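Local coordinates for protein dTDP-4-dehydrorhamnose reductase (Bacillus anthracis, PDB 3SC6) that catalyses the NADPH-linked reduction of dTDP-4-dehydrorhamnose to dTDP-L-rhamnose, the closing step of dTDP-L-rhamnose biosynthesis, at residues 193-196 with 197-200; 275-278 with 279-283; 71-74 with 75-78; 33-37 with 38-42; 167-170 with 171-175. One frame throughout, in Å; residues are numbered along the deposited sequence.

Overall arrangement
All five contacts join neighbouring turns of one chain and are spread widely over the reductase. Contact 4 touches NADP directly, holding its adenine and reaching its 2'-phosphate. Contact 3 comes within about 8 Å of contact 4 at the nearest atoms, and the Q71 side chain in it is about 10 Å from the cofactor. The L194 side chain of contact 1 approaches NADP to about 6 Å. Contact 1 also touches contact 2 through the salt bridge between D193 and R279. Contact 2 in turn meets contact 5 where F281 packs on I169. Contacts 4 and 5 lie far apart, with centres about 34 Å from each other.

Contact 1: residues 193-196 with 197-200; sequences DLNV and MINK
L194 and I198 lie one turn apart on the buried side of helix 191-202, where CG of L194 comes within 4.0 Å of CD1 of I198 and the two side chains slant across each other. I198 carries CG1 anti to its carbonyl carbon (chi1 -64°), which turns this branch back toward the preceding turn and brings CG1 to 3.3 Å from L194 O. N195 runs alongside I198 and points the same way, with OD1 3.9 Å from CD1 of I198. N195 ND2 is hydrogen-bonded to OE1 of E24, and the N195 side chain also touches L17, Q20 and L21 of helix 16-24. L194 meets V151 and L156 of strand 148-157, so this face is closely packed. The solvent side is looser: V196 and K200 are exposed, and CG1 of V196 is 4.3 Å from CD of K200, whose chain bends twice before reaching its amine. Between the two faces the helical bonds vary. I198 N meets L194 O at 2.8 Å and 163°, K200 N reaches V196 O at 3.2 Å, and the bond from M197 N to D193 O is weak. D193 turns its carboxylate to R279 of helix 273-283, tying the two helices together. With L194, N195 and I198 buried against the fold and V196 and K200 exposed, this is a helix packed by one face on the sheet of a Rossmann fold.

Contact 2: residues 275-278 with 279-283; sequences EGLE and RFFIE
L277 O takes the shortest hydrogen bond between the two halves, from F280 N at 3.1 Å, within the C-terminal alpha-helix 273-283. The bond is bent: its N-H...O angle is 136°, and the donor stands well above the carbonyl plane, with the i to i+3 spacing of a 3-10 turn. A regular i to i+4 bond follows from I282 N to E278 O, 3.2 Å long, with the donor in the carbonyl plane. On the apolar side L277 meets F281 four residues on. Its CG and CD1 both approach the ring at CE2, with CD1 to CE2 at 3.7 Å, and the two side chains run aslant. L277 holds CG anti to the backbone N (chi1 -180°), which puts CG and CD1 beside CE2 of F281. CD2 of F280 stands over the centre of one face of the F281 ring, 4.2 Å above its plane. I227 of helix 220-231 touches both L277 and F281, while V165 of helix 164-172 touches L277 and F280, so this side of the helix is wedged between two others. R279 leaves in another direction, where D193 of helix 191-202 takes NH1. E283 OE1 is held by K159 and Y190, and its other oxygen, OE2, receives R279 NH2 on the syn side at 2.7 Å, 19° out of the carboxylate plane.

Contact 3: residues 71-74 with 75-78; sequences QAEK and ERDL
Q71 O is gripped by two backbone donors at the turn that follows it: K74 N at 3.0 Å and E75 N, also at 3.0 Å. The second bond crosses from one half of the contact to the other and has an N-H...O angle of 140°. Both bonds draw the chain round a turn after Q71. Beside these bonds the side chains of Q71 and E75 run at a slant to each other, the amide and carboxylate planes 52° apart. A second side-chain approach joins E73 to R76. The NE of R76 points at E73 O in a weak hydrogen bond of 3.5 Å, with the oxygen near the plane of the guanidinium at its edge. The E73 carboxylate stands nearly perpendicular to that guanidinium, and OE1 is 4.0 Å from NH2, too far for a salt bridge although the opposite charges probably attract. E73 bends at chi2 (-66°), which brings its carboxylate back toward R76. Further out, a water donates to K74 O at 2.9 Å and accepts from R76 N at 3.3 Å, bridging these two backbone atoms across the turn. Beyond this layer E73 OE2 makes a weak bond to I129 N, and Y66 touches the side chains of Q71, E75 and L78. The whole is a solvent-facing turn that links helix 69-72 to the long helix 76-97, within the nucleotide-binding Rossmann fold.

Contact 4: residues 33-37 with 38-42; sequences YPFDK and KLLDI. With NAP (NADP nicotinamide-adenine-dinucleotide phosphate), chain G.
D36 and K38, just two residues apart at the end of strand 30-35, lie side by side and point the same way, joined by a weak salt bridge of 3.3 Å between OD2 and NZ. This is the loop after the second strand of the Rossmann fold, which receives the adenosine end of NADP, and here the acidic D36 is engaged with a lysine while the neighbouring K37 turns to the cofactor. K37 is fully extended, with CG anti to the backbone N (chi1 -179°), and carries its amine to the 2'-phosphate, where NZ makes a weak bond of 3.3 Å with O2X. Along the way its CG passes 3.9 Å from C5A of the adenine. F35 packs against the turn: CB of L39 lies in the plane of its ring at the edge, 3.8 Å from CD1, and CB of L40 is 3.4 Å from CB of F35. V51 of helix 45-55 touches F35 and L40 together. A weak backbone bond from L40 N to D36 O closes the turn. The chain then runs to the adenine, whose amino group N6A donates to D41 OD1 at 3.0 Å. The same oxygen is bonded to T43 OG1, which helps fix the carboxylate. Next to it I42 N donates a hydrogen bond to N1A of the adenine, at 3.0 Å and 169°.

Contact 5: residues 167-170 with 171-175; sequences TMIR and LGKER
L171, which meets T167 one turn back, places its CG over one face of the R175 guanidinium, 4.1 Å above the plane and displaced toward the rim. T167 and L171 run side by side and point the same way, with CG2 of T167 3.5 Å from CD1 of L171. T167 holds CG2 anti to the backbone N (chi1 -62° for OG1), which aims the methyl at the leucine while OG1 bonds to N163 O. In the backbone L171 N donates to T167 O at 2.8 Å with a nearly straight angle of 169°. L171 O is shared by two donors, E174 N and R175 N, each at 3.0 Å. On another side K173, extended along its length, passes I169 with CE 4.0 Å from CG2. Both of these side chains touch M233 in a loop, and F281 of helix 273-283 packs on I169. M168 and L171 face I178 of strand 177-181, so helix 164-172 lies between that strand and the C-terminal helix.

Contact 1: residues 193-196 with 197-200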
# COMPACT_ATOMS: atom_id res chain seq x y z
N ASP A 193 -5.14 -9.57 2.87
CA ASP A 193 -5.69 -9.05 4.13
C ASP A 193 -6.09 -7.58 3.98
O ASP A 193 -7.08 -7.13 4.57
CB ASP A 193 -4.70 -9.22 5.30
CG ASP A 193 -4.42 -10.68 5.63
OD1 ASP A 193 -5.04 -11.57 5.03
OD2 ASP A 193 -3.57 -10.93 6.53
N LEU A 194 -5.31 -6.83 3.20
CA LEU A 194 -5.60 -5.42 2.98
C LEU A 194 -6.90 -5.29 2.19
O LEU A 194 -7.80 -4.53 2.56
CB LEU A 194 -4.46 -4.75 2.21
CG LEU A 194 -4.67 -3.26 1.90
CD1 LEU A 194 -4.90 -2.49 3.19
CD2 LEU A 194 -3.50 -2.69 1.13
N ASN A 195 -7.00 -6.05 1.10
CA ASN A 195 -8.20 -6.02 0.26
C ASN A 195 -9.45 -6.36 1.05
O ASN A 195 -10.51 -5.80 0.80
CB ASN A 195 -8.05 -6.94 -0.95
CG ASN A 195 -6.94 -6.49 -1.89
OD1 ASN A 195 -6.46 -5.35 -1.82
ND2 ASN A 195 -6.55 -7.37 -2.82
N VAL A 196 -9.32 -7.28 2.01
CA VAL A 196 -10.46 -7.66 2.82
C VAL A 196 -10.95 -6.45 3.59
O VAL A 196 -12.15 -6.23 3.71
CB VAL A 196 -10.13 -8.80 3.82
CG1 VAL A 196 -11.29 -9.05 4.76
CG2 VAL A 196 -9.74 -10.06 3.08
N MET A 197 -10.01 -5.65 4.08
CA MET A 197 -10.36 -4.46 4.85
C MET A 197 -10.90 -3.36 3.93
O MET A 197 -11.87 -2.68 4.27
CB MET A 197 -9.16 -3.95 5.64
CG MET A 197 -9.49 -2.83 6.61
SD MET A 197 -10.73 -3.36 7.82
CE MET A 197 -9.88 -4.75 8.59
N ILE A 198 -10.28 -3.18 2.77
CA ILE A 198 -10.73 -2.16 1.81
C ILE A 198 -12.18 -2.45 1.46
O ILE A 198 -13.03 -1.56 1.46
CB ILE A 198 -9.90 -2.18 0.51
CG1 ILE A 198 -8.44 -1.81 0.80
CG2 ILE A 198 -10.46 -1.19 -0.49
CD1 ILE A 198 -7.54 -1.82 -0.42
N ASN A 199 -12.44 -3.71 1.18
CA ASN A 199 -13.77 -4.18 0.82
C ASN A 199 -14.79 -3.81 1.91
O ASN A 199 -15.90 -3.37 1.62
CB ASN A 199 -13.72 -5.71 0.64
CG ASN A 199 -15.02 -6.29 0.14
OD1 ASN A 199 -15.84 -5.60 -0.44
ND2 ASN A 199 -15.18 -7.59 0.32
N LYS A 200 -14.39 -3.97 3.18
CA LYS A 200 -15.27 -3.65 4.31
C LYS A 200 -15.55 -2.14 4.40
O LYS A 200 -16.68 -1.74 4.68
CB LYS A 200 -14.69 -4.21 5.61
CG LYS A 200 -14.56 -5.75 5.58
CD LYS A 200 -13.88 -6.36 6.82
CE LYS A 200 -14.64 -6.10 8.11
NZ LYS A 200 -16.02 -6.67 8.10

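Contact 2: residues 275-278 with 279-283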
# COMPACT_ATOMS: atom_id res chain seq x y z
N GLU A 275 0.81 -14.40 10.55
CA GLU A 275 -0.38 -15.09 10.10
C GLU A 275 -0.76 -14.68 8.67
O GLU A 275 -1.33 -15.46 7.92
CB GLU A 275 -1.51 -14.81 11.08
CG GLU A 275 -2.81 -15.48 10.78
CD GLU A 275 -3.85 -15.19 11.85
OE1 GLU A 275 -4.99 -15.67 11.72
OE2 GLU A 275 -3.51 -14.48 12.83
N GLY A 276 -0.42 -13.44 8.30
CA GLY A 276 -0.71 -12.94 6.97
C GLY A 276 0.16 -13.64 5.94
O GLY A 276 -0.25 -13.87 4.81
N LEU A 277 1.38 -13.98 6.37
CA LEU A 277 2.34 -14.67 5.52
C LEU A 277 1.93 -16.12 5.29
O LEU A 277 2.23 -16.69 4.25
CB LEU A 277 3.73 -14.61 6.17
CG LEU A 277 4.90 -15.28 5.43
CD1 LEU A 277 5.07 -14.71 4.03
CD2 LEU A 277 6.17 -15.12 6.24
N GLU A 278 1.25 -16.72 6.26
CA GLU A 278 0.81 -18.10 6.12
C GLU A 278 -0.11 -18.25 4.93
O GLU A 278 0.12 -19.08 4.05
CB GLU A 278 0.05 -18.60 7.35
CG GLU A 278 0.82 -18.60 8.66
CD GLU A 278 -0.02 -19.14 9.81
OE1 GLU A 278 -1.16 -19.61 9.55
OE2 GLU A 278 0.46 -19.12 10.96
N ARG A 279 -1.16 -17.44 4.91
CA ARG A 279 -2.14 -17.50 3.83
C ARG A 279 -1.53 -17.17 2.46
O ARG A 279 -2.14 -17.44 1.42
CB ARG A 279 -3.41 -16.69 4.19
CG ARG A 279 -4.56 -16.84 3.19
CD ARG A 279 -5.90 -16.30 3.75
NE ARG A 279 -5.98 -14.86 3.99
CZ ARG A 279 -6.50 -13.97 3.14
NH1 ARG A 279 -6.54 -12.69 3.47
NH2 ARG A 279 -6.99 -14.36 1.97
N PHE A 280 -0.32 -16.61 2.46
CA PHE A 280 0.36 -16.28 1.21
C PHE A 280 0.79 -17.57 0.53
O PHE A 280 0.54 -17.77 -0.66
CB PHE A 280 1.59 -15.41 1.45
CG PHE A 280 2.40 -15.19 0.22
CD1 PHE A 280 2.11 -14.15 -0.65
CD2 PHE A 280 3.46 -16.03 -0.08
CE1 PHE A 280 2.86 -13.96 -1.79
CE2 PHE A 280 4.22 -15.85 -1.22
CZ PHE A 280 3.92 -14.81 -2.08
N PHE A 281 1.46 -18.45 1.28
CA PHE A 281 1.92 -19.73 0.73
C PHE A 281 0.73 -20.62 0.39
O PHE A 281 0.74 -21.31 -0.63
CB PHE A 281 2.85 -20.47 1.70
CG PHE A 281 4.15 -19.76 1.97
CD1 PHE A 281 5.25 -19.99 1.15
CD2 PHE A 281 4.28 -18.90 3.05
CE1 PHE A 281 6.46 -19.35 1.40
CE2 PHE A 281 5.49 -18.27 3.30
CZ PHE A 281 6.57 -18.49 2.48
N ILE A 282 -0.29 -20.59 1.24
CA ILE A 282 -1.49 -21.40 1.03
C ILE A 282 -2.18 -21.10 -0.29
O ILE A 282 -2.59 -22.01 -1.02
CB ILE A 282 -2.52 -21.20 2.17
CG1 ILE A 282 -1.94 -21.66 3.51
CG2 ILE A 282 -3.78 -22.00 1.89
CD1 ILE A 282 -2.89 -21.49 4.68
N GLU A 283 -2.29 -19.81 -0.61
CA GLU A 283 -2.93 -19.37 -1.85
C GLU A 283 -2.04 -19.42 -3.10
O GLU A 283 -2.56 -19.56 -4.21
CB GLU A 283 -3.52 -17.97 -1.66
CG GLU A 283 -4.59 -17.90 -0.57
CD GLU A 283 -5.15 -16.51 -0.37
OE1 GLU A 283 -4.65 -15.56 -1.00
OE2 GLU A 283 -6.10 -16.36 0.43

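Contact 3: residues 71-74 with 75-78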
# COMPACT_ATOMS: atom_id res chain seq x y z
N GLN A 71 14.64 5.89 -6.40
CA GLN A 71 14.75 6.77 -7.56
C GLN A 71 13.92 8.05 -7.38
O GLN A 71 14.14 9.04 -8.08
CB GLN A 71 14.35 6.01 -8.83
CG GLN A 71 14.52 6.79 -10.12
CD GLN A 71 14.17 5.97 -11.35
OE1 GLN A 71 14.31 6.44 -12.48
NE2 GLN A 71 13.73 4.74 -11.13
N ALA A 72 12.99 8.03 -6.42
CA ALA A 72 12.15 9.18 -6.14
C ALA A 72 13.00 10.39 -5.75
O ALA A 72 12.65 11.53 -6.03
CB ALA A 72 11.17 8.85 -5.02
N GLU A 73 14.13 10.11 -5.09
CA GLU A 73 15.05 11.16 -4.65
C GLU A 73 15.70 11.88 -5.83
O GLU A 73 16.04 13.06 -5.75
CB GLU A 73 16.15 10.54 -3.77
CG GLU A 73 15.66 9.91 -2.47
CD GLU A 73 15.08 10.92 -1.50
OE1 GLU A 73 15.34 12.13 -1.67
OE2 GLU A 73 14.41 10.50 -0.53
N LYS A 74 15.87 11.15 -6.93
CA LYS A 74 16.49 11.71 -8.13
C LYS A 74 15.47 12.32 -9.10
O LYS A 74 15.82 13.17 -9.91
CB LYS A 74 17.34 10.64 -8.81
CG LYS A 74 18.46 10.13 -7.90
CD LYS A 74 19.34 9.10 -8.57
CE LYS A 74 20.46 8.65 -7.63
NZ LYS A 74 21.37 7.65 -8.25
N GLU A 75 14.23 11.87 -9.02
CA GLU A 75 13.16 12.37 -9.88
C GLU A 75 12.01 12.86 -9.01
O GLU A 75 11.00 12.17 -8.85
CB GLU A 75 12.70 11.30 -10.87
CG GLU A 75 13.79 10.87 -11.84
CD GLU A 75 13.33 9.80 -12.82
OE1 GLU A 75 14.09 9.50 -13.76
OE2 GLU A 75 12.21 9.28 -12.66
N ARG A 76 12.18 14.05 -8.45
CA ARG A 76 11.18 14.65 -7.57
C ARG A 76 9.91 15.13 -8.28
O ARG A 76 8.81 14.83 -7.84
CB ARG A 76 11.81 15.77 -6.74
CG ARG A 76 12.95 15.26 -5.86
CD ARG A 76 13.55 16.35 -4.97
NE ARG A 76 14.64 15.83 -4.14
CZ ARG A 76 15.32 16.54 -3.24
NH1 ARG A 76 15.03 17.82 -3.03
NH2 ARG A 76 16.29 15.96 -2.54
N ASP A 77 10.05 15.88 -9.38
CA ASP A 77 8.87 16.35 -10.09
C ASP A 77 7.99 15.18 -10.51
O ASP A 77 6.77 15.25 -10.40
CB ASP A 77 9.22 17.21 -11.31
CG ASP A 77 9.90 18.52 -10.94
OD1 ASP A 77 10.08 18.79 -9.74
OD2 ASP A 77 10.24 19.29 -11.87
N LEU A 78 8.63 14.11 -10.96
CA LEU A 78 7.91 12.92 -11.40
C LEU A 78 7.20 12.22 -10.24
O LEU A 78 6.18 11.58 -10.44
CB LEU A 78 8.87 11.95 -12.11
CG LEU A 78 8.27 10.67 -12.69
CD1 LEU A 78 7.16 10.99 -13.68
CD2 LEU A 78 9.35 9.83 -13.35
O HOH W 1 14.94 15.78 -8.92

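Contact 4: residues 33-37 with 38-42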
# COMPACT_ATOMS: atom_id res chain seq x y z
N TYR A 33 -14.21 -2.16 -13.13
CA TYR A 33 -13.60 -1.51 -14.28
C TYR A 33 -12.15 -1.16 -14.00
O TYR A 33 -11.84 -0.06 -13.56
CB TYR A 33 -14.34 -0.22 -14.63
CG TYR A 33 -15.78 -0.41 -15.02
CD1 TYR A 33 -16.14 -0.60 -16.35
CD2 TYR A 33 -16.79 -0.37 -14.07
CE1 TYR A 33 -17.46 -0.77 -16.71
CE2 TYR A 33 -18.11 -0.54 -14.42
CZ TYR A 33 -18.44 -0.74 -15.75
OH TYR A 33 -19.76 -0.90 -16.10
N PRO A 34 -11.24 -2.11 -14.27
CA PRO A 34 -9.82 -1.87 -14.04
C PRO A 34 -9.19 -1.11 -15.20
O PRO A 34 -9.58 -1.31 -16.35
CB PRO A 34 -9.24 -3.28 -13.97
CG PRO A 34 -10.10 -4.06 -14.88
CD PRO A 34 -11.48 -3.48 -14.74
N PHE A 35 -8.22 -0.25 -14.89
CA PHE A 35 -7.52 0.53 -15.91
C PHE A 35 -6.03 0.57 -15.68
O PHE A 35 -5.56 0.80 -14.57
CB PHE A 35 -8.04 1.97 -15.99
CG PHE A 35 -9.43 2.09 -16.50
CD1 PHE A 35 -9.65 2.29 -17.86
CD2 PHE A 35 -10.52 2.01 -15.66
CE1 PHE A 35 -10.93 2.41 -18.35
CE2 PHE A 35 -11.81 2.13 -16.15
CZ PHE A 35 -12.01 2.33 -17.50
N ASP A 36 -5.28 0.35 -16.75
CA ASP A 36 -3.84 0.36 -16.70
C ASP A 36 -3.39 1.80 -16.91
O ASP A 36 -4.21 2.71 -17.08
CB ASP A 36 -3.26 -0.55 -17.79
CG ASP A 36 -1.73 -0.65 -17.75
OD1 ASP A 36 -1.12 -0.15 -16.77
OD2 ASP A 36 -1.14 -1.24 -18.69
N LYS A 37 -2.08 1.99 -16.90
CA LYS A 37 -1.45 3.29 -17.10
C LYS A 37 -1.82 3.91 -18.46
O LYS A 37 -2.09 5.12 -18.54
CB LYS A 37 0.07 3.07 -16.99
CG LYS A 37 0.95 4.29 -17.13
CD LYS A 37 2.41 3.85 -17.00
CE LYS A 37 3.38 5.00 -17.14
NZ LYS A 37 4.80 4.52 -17.03
N LYS A 38 -1.86 3.10 -19.52
CA LYS A 38 -2.20 3.60 -20.86
C LYS A 38 -3.70 3.89 -21.07
O LYS A 38 -4.06 4.82 -21.79
CB LYS A 38 -1.70 2.64 -21.94
CG LYS A 38 -0.19 2.41 -21.94
CD LYS A 38 0.28 1.50 -23.09
CE LYS A 38 -0.35 0.10 -23.05
NZ LYS A 38 -0.03 -0.63 -21.79
N LEU A 39 -4.56 3.08 -20.46
CA LEU A 39 -6.01 3.27 -20.60
C LEU A 39 -6.56 4.37 -19.69
O LEU A 39 -7.65 4.89 -19.93
CB LEU A 39 -6.75 1.95 -20.34
CG LEU A 39 -6.39 0.80 -21.28
CD1 LEU A 39 -7.09 -0.50 -20.87
CD2 LEU A 39 -6.73 1.16 -22.73
N LEU A 40 -5.80 4.72 -18.65
CA LEU A 40 -6.20 5.77 -17.71
C LEU A 40 -4.97 6.41 -17.07
O LEU A 40 -4.52 5.99 -16.00
CB LEU A 40 -7.12 5.20 -16.62
CG LEU A 40 -7.62 6.18 -15.54
CD1 LEU A 40 -8.33 7.37 -16.15
CD2 LEU A 40 -8.53 5.47 -14.54
N ASP A 41 -4.42 7.41 -17.75
CA ASP A 41 -3.24 8.11 -17.27
C ASP A 41 -3.68 9.10 -16.19
O ASP A 41 -4.35 10.09 -16.46
CB ASP A 41 -2.53 8.83 -18.41
CG ASP A 41 -1.27 9.53 -17.97
OD1 ASP A 41 -0.96 9.51 -16.76
OD2 ASP A 41 -0.58 10.11 -18.83
N ILE A 42 -3.28 8.81 -14.96
CA ILE A 42 -3.61 9.62 -13.79
C ILE A 42 -3.17 11.08 -13.96
O ILE A 42 -3.83 11.99 -13.48
CB ILE A 42 -2.91 9.04 -12.54
CG1 ILE A 42 -3.43 9.65 -11.26
CG2 ILE A 42 -1.41 9.20 -12.65
CD1 ILE A 42 -2.70 9.11 -10.03
PA NAP G . 2.94 -0.83 -7.88
O1A NAP G . 4.07 0.05 -8.35
O2A NAP G . 2.92 -2.29 -8.30
O5B NAP G . 1.54 -0.17 -8.31
C5B NAP G . 1.45 1.15 -8.84
C4B NAP G . 0.88 1.07 -10.25
O4B NAP G . 0.56 2.39 -10.72
C3B NAP G . 1.88 0.47 -11.24
O3B NAP G . 1.33 -0.67 -11.91
C2B NAP G . 2.15 1.58 -12.23
O2B NAP G . 2.34 1.09 -13.55
C1B NAP G . 0.92 2.46 -12.10
N9A NAP G . 1.14 3.83 -12.63
C8A NAP G . 2.31 4.49 -12.74
N7A NAP G . 2.07 5.70 -13.31
C5A NAP G . 0.75 5.77 -13.56
C6A NAP G . -0.13 6.80 -14.17
N6A NAP G . 0.38 7.98 -14.60
N1A NAP G . -1.45 6.54 -14.26
C2A NAP G . -1.95 5.37 -13.83
N3A NAP G . -1.17 4.42 -13.28
C4A NAP G . 0.17 4.60 -13.14
O3 NAP G . 2.86 -0.75 -6.27
PN NAP G . 1.58 -1.25 -5.42
O1N NAP G . 2.08 -1.78 -4.09
O2N NAP G . 0.67 -2.09 -6.28
O5D NAP G . 0.80 0.12 -5.12
C5D NAP G . -0.29 0.15 -4.21
C4D NAP G . -0.27 1.44 -3.39
O4D NAP G . 0.23 1.18 -2.06
C3D NAP G . 0.63 2.52 -3.99
O3D NAP G . -0.11 3.73 -4.17
C2D NAP G . 1.75 2.72 -2.99
O2D NAP G . 2.09 4.11 -2.91
C1D NAP G . 1.18 2.18 -1.69
N1N NAP G . 2.20 1.61 -0.79
C2N NAP G . 2.96 0.57 -1.21
C3N NAP G . 3.93 0.02 -0.37
C7N NAP G . 4.76 -1.14 -0.86
O7N NAP G . 4.62 -1.52 -2.02
N7N NAP G . 5.63 -1.73 -0.05
C4N NAP G . 4.10 0.55 0.91
C5N NAP G . 3.31 1.61 1.31
C6N NAP G . 2.36 2.12 0.44
P2B NAP G . 3.80 1.04 -14.22
O1X NAP G . 3.58 0.23 -15.47
O2X NAP G . 4.16 2.49 -14.47
O3X NAP G . 4.67 0.37 -13.18
O HOH W 2 -5.26 3.64 -13.92

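Contact 5: residues 167-170 with 171-175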
# COMPACT_ATOMS: atom_id res chain seq x y z
N THR A 167 11.57 -12.99 -3.68
CA THR A 167 13.02 -12.86 -3.83
C THR A 167 13.78 -13.84 -2.93
O THR A 167 14.73 -14.48 -3.38
CB THR A 167 13.50 -11.41 -3.56
OG1 THR A 167 12.90 -10.52 -4.52
CG2 THR A 167 15.00 -11.31 -3.69
N MET A 168 13.36 -13.96 -1.67
CA MET A 168 14.03 -14.88 -0.74
C MET A 168 13.93 -16.33 -1.22
O MET A 168 14.91 -17.07 -1.16
CB MET A 168 13.45 -14.77 0.67
CG MET A 168 13.60 -13.41 1.37
SD MET A 168 15.29 -12.83 1.65
CE MET A 168 15.61 -11.81 0.21
N ILE A 169 12.75 -16.74 -1.68
CA ILE A 169 12.55 -18.11 -2.15
C ILE A 169 13.34 -18.37 -3.43
O ILE A 169 13.77 -19.50 -3.69
CB ILE A 169 11.06 -18.41 -2.41
CG1 ILE A 169 10.25 -18.23 -1.13
CG2 ILE A 169 10.88 -19.83 -2.94
CD1 ILE A 169 8.78 -18.51 -1.30
N ARG A 170 13.53 -17.33 -4.23
CA ARG A 170 14.25 -17.42 -5.48
C ARG A 170 15.75 -17.55 -5.21
O ARG A 170 16.42 -18.43 -5.75
CB ARG A 170 13.98 -16.17 -6.31
CG ARG A 170 14.61 -16.12 -7.69
CD ARG A 170 14.25 -14.79 -8.35
NE ARG A 170 12.79 -14.63 -8.43
CZ ARG A 170 12.17 -13.56 -8.90
NH1 ARG A 170 12.86 -12.51 -9.35
NH2 ARG A 170 10.84 -13.52 -8.91
N LEU A 171 16.25 -16.66 -4.36
CA LEU A 171 17.67 -16.65 -4.00
C LEU A 171 18.00 -17.75 -2.99
O LEU A 171 19.06 -18.37 -3.06
CB LEU A 171 18.06 -15.29 -3.43
CG LEU A 171 17.84 -14.09 -4.37
CD1 LEU A 171 18.19 -12.78 -3.67
CD2 LEU A 171 18.64 -14.24 -5.65
N GLY A 172 17.08 -17.99 -2.06
CA GLY A 172 17.27 -19.01 -1.03
C GLY A 172 17.67 -20.38 -1.51
O GLY A 172 18.53 -21.03 -0.90
N LYS A 173 17.07 -20.83 -2.61
CA LYS A 173 17.38 -22.15 -3.17
C LYS A 173 18.82 -22.29 -3.64
O LYS A 173 19.39 -23.38 -3.58
CB LYS A 173 16.43 -22.47 -4.34
CG LYS A 173 14.96 -22.53 -3.96
CD LYS A 173 14.09 -22.83 -5.18
CE LYS A 173 12.61 -22.87 -4.81
NZ LYS A 173 11.74 -23.14 -5.98
N GLU A 174 19.42 -21.19 -4.09
CA GLU A 174 20.80 -21.20 -4.58
C GLU A 174 21.84 -20.94 -3.49
O GLU A 174 22.92 -21.53 -3.52
CB GLU A 174 20.96 -20.19 -5.71
CG GLU A 174 20.02 -20.42 -6.90
CD GLU A 174 20.21 -21.78 -7.57
OE1 GLU A 174 19.38 -22.12 -8.44
OE2 GLU A 174 21.18 -22.50 -7.24
N ARG A 175 21.53 -20.06 -2.55
CA ARG A 175 22.46 -19.74 -1.46
C ARG A 175 22.50 -20.71 -0.29
O ARG A 175 21.56 -21.47 -0.03
CB ARG A 175 22.22 -18.34 -0.87
CG ARG A 175 22.61 -17.15 -1.72
CD ARG A 175 21.91 -17.06 -3.03
NE ARG A 175 22.37 -15.87 -3.74
CZ ARG A 175 21.96 -15.51 -4.95
NH1 ARG A 175 22.44 -14.41 -5.49
NH2 ARG A 175 21.07 -16.25 -5.61